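PDB 3IGH: amidohydrolase 3 domain-containing protein from Pyrococcus horikoshii, which probably hydrolyses carbon-nitrogen bonds other than peptide bonds, as a member of the metal-dependent amidohydrolase family, its substrate being unknown. Local coordinates for residues S154-E159 with I164-L169; E147-T152 with R173-E178. All coordinates share one frame; numbering follows the deposited sequence. Where two conformers were deposited one is given.

Interaction 1 of 2, residues S154-E159 with I164-L169; sequences SKDFDE and IKEKSL. With SO4 (sulfate ion), chain P.
Asp156 meets the 164-169 segment through both its backbone and its carboxylate. Asp156 O accepts from Lys165 N (3.0 Å). The carboxylate crosses the Lys165 chain at about a right angle; Asp156 OD1 takes a salt bridge from Lys165 NZ (3.2 Å), met on its anti side and 21° out of the carboxylate plane. Lys165 reaches it by a final bend, chi4 67°, after an extended run, and the same ammonium pairs with Glu166 OE2. It thereby bridges two carboxylates whose nearest oxygens, Asp156 OD1 and Glu166 OE1, lie 3.5 Å apart, so its charge probably offsets their repulsion; Lys155 NZ joins at longer range. With an alanine here in place of Asp156, the Lys165 ammonium would probably lose one of its two carboxylate partners, and a gap would be likely to open beside Glu166 CB and Lys167 CG, which OD2 now touches. Ser154 OG meets Ser168 OG in a weak hydrogen bond (3.0 Å) and also accepts from Asp156 N (3.2 Å), an ST turn that helps set the position of Asp156. A sulfate, probably from the crystallisation liquor, joins the segments: its O2 accepts from Lys155 N (3.0 Å) and its O1 from Lys167 NZ (2.9 Å). Phe157 CD1 packs on Ile164 CG1, the two side chains side by side and both touching Leu146 and Leu151. Phe157 and Ile164 form a non-hydrogen-bonded antiparallel pair: this is a short beta hairpin at the edge of a mixed sheet, entered through a type I turn at Ser154-Phe157 and running directly into helix 166-180.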
loop_
_atom_site.group_PDB
_atom_site.type_symbol
_atom_site.label_atom_id
_atom_site.label_comp_id
_atom_site.label_asym_id
_atom_site.label_seq_id
_atom_site.Cartn_x
_atom_site.Cartn_y
_atom_site.Cartn_z
ATOM N N SER A 154 -14.350 22.324 -33.476
ATOM C CA SER A 154 -15.069 21.301 -34.248
ATOM C C SER A 154 -16.549 21.660 -34.406
ATOM O O SER A 154 -17.021 22.644 -33.823
ATOM C CB SER A 154 -14.909 19.902 -33.626
ATOM O OG SER A 154 -15.822 19.672 -32.570
ATOM N N LYS A 155 -17.273 20.856 -35.188
ATOM C CA LYS A 155 -18.728 21.017 -35.358
ATOM C C LYS A 155 -19.524 20.719 -34.079
ATOM O O LYS A 155 -20.650 21.196 -33.913
ATOM C CB LYS A 155 -19.248 20.181 -36.536
ATOM C CG LYS A 155 -18.647 18.789 -36.671
ATOM C CD LYS A 155 -19.561 17.707 -36.135
ATOM C CE LYS A 155 -19.035 16.328 -36.507
ATOM N NZ LYS A 155 -19.886 15.239 -35.952
ATOM N N ASP A 156 -18.915 19.953 -33.175
ATOM C CA ASP A 156 -19.509 19.604 -31.888
ATOM C C ASP A 156 -19.298 20.668 -30.799
ATOM O O ASP A 156 -19.813 20.542 -29.683
ATOM C CB ASP A 156 -18.962 18.254 -31.430
ATOM C CG ASP A 156 -19.406 17.108 -32.323
ATOM O OD1 ASP A 156 -20.502 17.203 -32.919
ATOM O OD2 ASP A 156 -18.664 16.103 -32.412
ATOM N N PHE A 157 -18.546 21.711 -31.132
ATOM C CA PHE A 157 -18.324 22.831 -30.232
ATOM C C PHE A 157 -18.705 24.133 -30.932
ATOM O O PHE A 157 -17.985 24.629 -31.803
ATOM C CB PHE A 157 -16.867 22.842 -29.731
ATOM C CG PHE A 157 -16.468 24.095 -28.976
ATOM C CD1 PHE A 157 -17.334 24.710 -28.065
ATOM C CD2 PHE A 157 -15.192 24.634 -29.147
ATOM C CE1 PHE A 157 -16.953 25.858 -27.374
ATOM C CE2 PHE A 157 -14.799 25.778 -28.454
ATOM C CZ PHE A 157 -15.682 26.392 -27.564
ATOM N N ASP A 158 -19.849 24.676 -30.536
ATOM C CA ASP A 158 -20.317 25.946 -31.063
ATOM C C ASP A 158 -19.816 27.046 -30.148
ATOM O O ASP A 158 -20.277 27.188 -29.014
ATOM C CB ASP A 158 -21.842 25.955 -31.154
ATOM C CG ASP A 158 -22.381 27.115 -31.987
ATOM O OD1 ASP A 158 -23.013 26.838 -33.029
ATOM O OD2 ASP A 158 -22.189 28.292 -31.598
ATOM N N GLU A 159 -18.872 27.829 -30.657
ATOM C CA GLU A 159 -18.154 28.801 -29.840
ATOM C C GLU A 159 -19.009 30.019 -29.479
ATOM O O GLU A 159 -18.824 30.620 -28.418
ATOM C CB GLU A 159 -16.832 29.190 -30.522
ATOM C CG GLU A 159 -16.123 27.971 -31.145
ATOM C CD GLU A 159 -14.634 28.153 -31.405
ATOM O OE1 GLU A 159 -14.011 27.187 -31.921
ATOM O OE2 GLU A 159 -14.086 29.237 -31.094
ATOM N N ILE A 164 -21.627 22.519 -26.140
ATOM C CA ILE A 164 -20.607 21.495 -26.249
ATOM C C ILE A 164 -21.307 20.130 -26.226
ATOM O O ILE A 164 -22.054 19.826 -25.290
ATOM C CB ILE A 164 -19.626 21.586 -25.045
ATOM C CG1 ILE A 164 -19.048 23.003 -24.901
ATOM C CG2 ILE A 164 -18.505 20.591 -25.191
ATOM C CD1 ILE A 164 -18.559 23.329 -23.497
ATOM N N LYS A 165 -21.057 19.312 -27.246
ATOM C CA LYS A 165 -21.711 18.007 -27.364
ATOM C C LYS A 165 -20.789 16.961 -27.975
ATOM O O LYS A 165 -19.696 17.287 -28.441
ATOM C CB LYS A 165 -23.010 18.120 -28.179
ATOM C CG LYS A 165 -22.832 18.641 -29.605
ATOM C CD LYS A 165 -24.180 18.899 -30.275
ATOM C CE LYS A 165 -24.012 19.399 -31.704
ATOM N NZ LYS A 165 -23.434 18.356 -32.593
ATOM N N GLU A 166 -21.247 15.709 -27.953
ATOM C CA GLU A 166 -20.554 14.563 -28.558
ATOM C C GLU A 166 -19.083 14.447 -28.141
ATOM O O GLU A 166 -18.793 14.348 -26.944
ATOM C CB GLU A 166 -20.759 14.542 -30.082
ATOM C CG GLU A 166 -22.235 14.371 -30.491
ATOM C CD GLU A 166 -22.471 14.472 -31.997
ATOM O OE1 GLU A 166 -21.701 13.868 -32.778
ATOM O OE2 GLU A 166 -23.443 15.148 -32.401
ATOM N N LYS A 167 -18.158 14.489 -29.100
ATOM C CA LYS A 167 -16.747 14.294 -28.769
ATOM C C LYS A 167 -16.092 15.522 -28.139
ATOM O O LYS A 167 -15.080 15.388 -27.452
ATOM C CB LYS A 167 -15.936 13.761 -29.956
ATOM C CG LYS A 167 -15.713 14.734 -31.094
ATOM C CD LYS A 167 -14.828 14.092 -32.161
ATOM C CE LYS A 167 -14.803 14.905 -33.445
ATOM N NZ LYS A 167 -14.131 16.226 -33.272
ATOM N N SER A 168 -16.674 16.704 -28.359
ATOM C CA SER A 168 -16.225 17.918 -27.672
ATOM C C SER A 168 -16.565 17.879 -26.180
ATOM O O SER A 168 -15.833 18.440 -25.360
ATOM C CB SER A 168 -16.814 19.169 -28.315
ATOM O OG SER A 168 -16.330 19.319 -29.636
ATOM N N LEU A 169 -17.680 17.229 -25.840
ATOM C CA LEU A 169 -18.062 17.032 -24.441
ATOM C C LEU A 169 -17.151 16.011 -23.780
ATOM O O LEU A 169 -16.787 16.160 -22.605
ATOM C CB LEU A 169 -19.528 16.603 -24.311
ATOM C CG LEU A 169 -20.005 16.503 -22.854
ATOM C CD1 LEU A 169 -19.946 17.860 -22.159
ATOM C CD2 LEU A 169 -21.388 15.924 -22.775
HETATM S S SO4 P . -14.745 18.017 -36.936
HETATM O O1 SO4 P . -15.123 17.315 -35.716
HETATM O O2 SO4 P . -15.389 19.324 -36.985
HETATM O O3 SO4 P . -13.296 18.206 -36.962
HETATM O O4 SO4 P . -15.161 17.220 -38.087
#

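Interaction 2 of 2, residues E147-T152 with R173-E178; sequences ELLNLT and RKVINE
Leu149 and Val175 carry most of this contact, with Ile176 adding a smaller share. The isobutyl group of Leu149 sends a single methyl across: Leu149 CD2 lies 3.9 Å from Val175 CG1 and 3.8 Å from Ile176 CG1, so one branch rests against two successive residues of the helix. With CG anti to the carbonyl carbon (chi1 -72°) and chi2 extended, the Leu149 chain carries this methyl toward helix 166-180, although its CB does not point there. Val175, by contrast, is directed toward the 147-152 segment. Val175 CG1, anti to the backbone N at chi1 168°, serves two neighbours, since besides the leucine methyl it approaches Leu149 O (3.7 Å); Val175 CG2 stands farther from Leu149 O, at 4.2 Å. The contact between the two segments is thus purely van der Waals, a small apolar patch where the C-terminal end of helix 143-149 leans on the flank of helix 166-180. Asn150, with positive phi, ends the helical run, and the carbonyls of Leu148 and Leu149 at that end accept from Arg179 NH2, the second bond being weak. Arg179 comes from the same helix as Val175, one turn further on, and ties this helix end to helix 166-180 by polar bonds. Ile176 does not direct its CB at the other segment, yet its CG1 touches the leucine methyl, and its side chain also packs on Phe130 of strand 129-133, an aromatic ring that Leu149 touches as well.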
loop_
_atom_site.group_PDB
_atom_site.type_symbol
_atom_site.label_atom_id
_atom_site.label_comp_id
_atom_site.label_asym_id
_atom_site.label_seq_id
_atom_site.Cartn_x
_atom_site.Cartn_y
_atom_site.Cartn_z
ATOM N N GLU A 147 -12.346 29.551 -21.570
ATOM C CA GLU A 147 -10.932 29.917 -21.481
ATOM C C GLU A 147 -10.136 28.797 -20.817
ATOM O O GLU A 147 -9.101 28.374 -21.341
ATOM C CB GLU A 147 -10.759 31.225 -20.701
ATOM C CG GLU A 147 -9.308 31.716 -20.605
ATOM C CD GLU A 147 -8.680 32.001 -21.968
ATOM O OE1 GLU A 147 -9.367 32.581 -22.838
ATOM O OE2 GLU A 147 -7.496 31.652 -22.164
ATOM N N LEU A 148 -10.645 28.308 -19.685
ATOM C CA LEU A 148 -10.024 27.185 -18.967
ATOM C C LEU A 148 -9.982 25.905 -19.792
ATOM O O LEU A 148 -9.010 25.142 -19.721
ATOM C CB LEU A 148 -10.754 26.916 -17.652
ATOM C CG LEU A 148 -10.510 27.866 -16.479
ATOM C CD1 LEU A 148 -11.498 27.576 -15.364
ATOM C CD2 LEU A 148 -9.074 27.758 -15.963
ATOM N N LEU A 149 -11.031 25.671 -20.581
ATOM C CA LEU A 149 -11.161 24.400 -21.292
ATOM C C LEU A 149 -10.279 24.327 -22.522
ATOM O O LEU A 149 -9.735 23.261 -22.822
ATOM C CB LEU A 149 -12.621 24.118 -21.678
ATOM C CG LEU A 149 -13.617 23.737 -20.579
ATOM C CD1 LEU A 149 -15.025 23.632 -21.173
ATOM C CD2 LEU A 149 -13.214 22.431 -19.874
ATOM N N ASN A 150 -10.158 25.457 -23.228
ATOM C CA ASN A 150 -9.389 25.549 -24.469
ATOM C C ASN A 150 -9.662 24.368 -25.404
ATOM O O ASN A 150 -8.746 23.618 -25.775
ATOM C CB ASN A 150 -7.884 25.698 -24.169
ATOM C CG ASN A 150 -7.093 26.192 -25.373
ATOM O OD1 ASN A 150 -7.430 27.212 -25.975
ATOM N ND2 ASN A 150 -6.051 25.456 -25.740
ATOM N N LEU A 151 -10.940 24.197 -25.746
ATOM C CA LEU A 151 -11.399 23.057 -26.544
ATOM C C LEU A 151 -10.961 23.168 -27.992
ATOM O O LEU A 151 -10.832 24.272 -28.521
ATOM C CB LEU A 151 -12.926 22.923 -26.480
ATOM C CG LEU A 151 -13.555 22.703 -25.098
ATOM C CD1 LEU A 151 -15.082 22.655 -25.192
ATOM C CD2 LEU A 151 -13.004 21.439 -24.420
ATOM N N THR A 152 -10.726 22.014 -28.615
ATOM C CA THR A 152 -10.362 21.935 -30.026
ATOM C C THR A 152 -11.579 22.345 -30.861
ATOM O O THR A 152 -12.684 21.859 -30.608
ATOM C CB THR A 152 -9.897 20.501 -30.398
ATOM O OG1 THR A 152 -8.838 20.097 -29.522
ATOM C CG2 THR A 152 -9.403 20.417 -31.843
ATOM N N ARG A 173 -14.793 16.894 -20.615
ATOM C CA ARG A 173 -14.799 16.117 -19.412
ATOM C C ARG A 173 -13.409 15.674 -19.045
ATOM O O ARG A 173 -13.046 15.709 -17.910
ATOM C CB ARG A 173 -15.629 14.896 -19.626
ATOM C CG ARG A 173 -17.042 15.097 -19.401
ATOM C CD ARG A 173 -17.568 13.854 -18.789
ATOM N NE ARG A 173 -18.850 13.535 -19.353
ATOM C CZ ARG A 173 -19.919 13.275 -18.625
ATOM N NH1 ARG A 173 -21.065 13.017 -19.218
ATOM N NH2 ARG A 173 -19.827 13.270 -17.309
ATOM N N LYS A 174 -12.661 15.238 -20.039
ATOM C CA LYS A 174 -11.261 14.844 -19.866
ATOM C C LYS A 174 -10.425 16.006 -19.324
ATOM O O LYS A 174 -9.645 15.832 -18.386
ATOM C CB LYS A 174 -10.690 14.342 -21.199
ATOM C CG LYS A 174 -9.346 13.625 -21.094
ATOM C CD LYS A 174 -8.916 13.086 -22.459
ATOM C CE LYS A 174 -7.831 12.015 -22.349
ATOM N NZ LYS A 174 -6.460 12.587 -22.204
ATOM N N VAL A 175 -10.625 17.193 -19.899
ATOM C CA VAL A 175 -9.904 18.403 -19.492
ATOM C C VAL A 175 -10.260 18.838 -18.064
ATOM O O VAL A 175 -9.378 19.196 -17.270
ATOM C CB VAL A 175 -10.149 19.553 -20.516
ATOM C CG1 VAL A 175 -9.662 20.884 -19.985
ATOM C CG2 VAL A 175 -9.454 19.238 -21.839
ATOM N N ILE A 176 -11.549 18.790 -17.731
ATOM C CA ILE A 176 -11.991 19.046 -16.365
ATOM C C ILE A 176 -11.321 18.063 -15.398
ATOM O O ILE A 176 -10.748 18.470 -14.393
ATOM C CB ILE A 176 -13.543 18.981 -16.231
ATOM C CG1 ILE A 176 -14.200 20.170 -16.946
ATOM C CG2 ILE A 176 -13.970 18.986 -14.754
ATOM C CD1 ILE A 176 -15.683 19.955 -17.248
ATOM N N ASN A 177 -11.379 16.775 -15.724
ATOM C CA ASN A 177 -10.869 15.741 -14.824
ATOM C C ASN A 177 -9.348 15.702 -14.652
ATOM O O ASN A 177 -8.847 15.372 -13.573
ATOM C CB ASN A 177 -11.377 14.368 -15.260
ATOM C CG ASN A 177 -12.847 14.176 -14.965
ATOM O OD1 ASN A 177 -13.442 14.911 -14.162
ATOM N ND2 ASN A 177 -13.444 13.180 -15.600
ATOM N N GLU A 178 -8.625 16.051 -15.711
ATOM C CA GLU A 178 -7.164 15.951 -15.706
ATOM C C GLU A 178 -6.461 17.263 -15.420
ATOM O O GLU A 178 -5.400 17.273 -14.806
ATOM C CB GLU A 178 -6.662 15.376 -17.028
ATOM C CG GLU A 178 -7.023 13.919 -17.213
ATOM C CD GLU A 178 -6.723 13.387 -18.599
ATOM O OE1 GLU A 178 -6.255 14.163 -19.466
ATOM O OE2 GLU A 178 -6.964 12.181 -18.822
#

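In the fold
From the N terminus, the chain passes through strands 129-133 and 138-141 and enters helix 143-149, whose last turn and following loop form the first half of interaction 2. It then makes the turn and strand 157-158, returns through strand 163-165 and closes interaction 1, a short hairpin loop. Helix 166-180 follows at once and, a few turns along, comes back to helix 143-149 to close interaction 2. Interaction 1 is therefore nested inside the larger loop, their centres about 12 Å apart. Leu151 links them, packing on Phe157 and Ile164. Together they join the edge hairpin of the mixed sheet to helices 143-149 and 166-180, which pack on it.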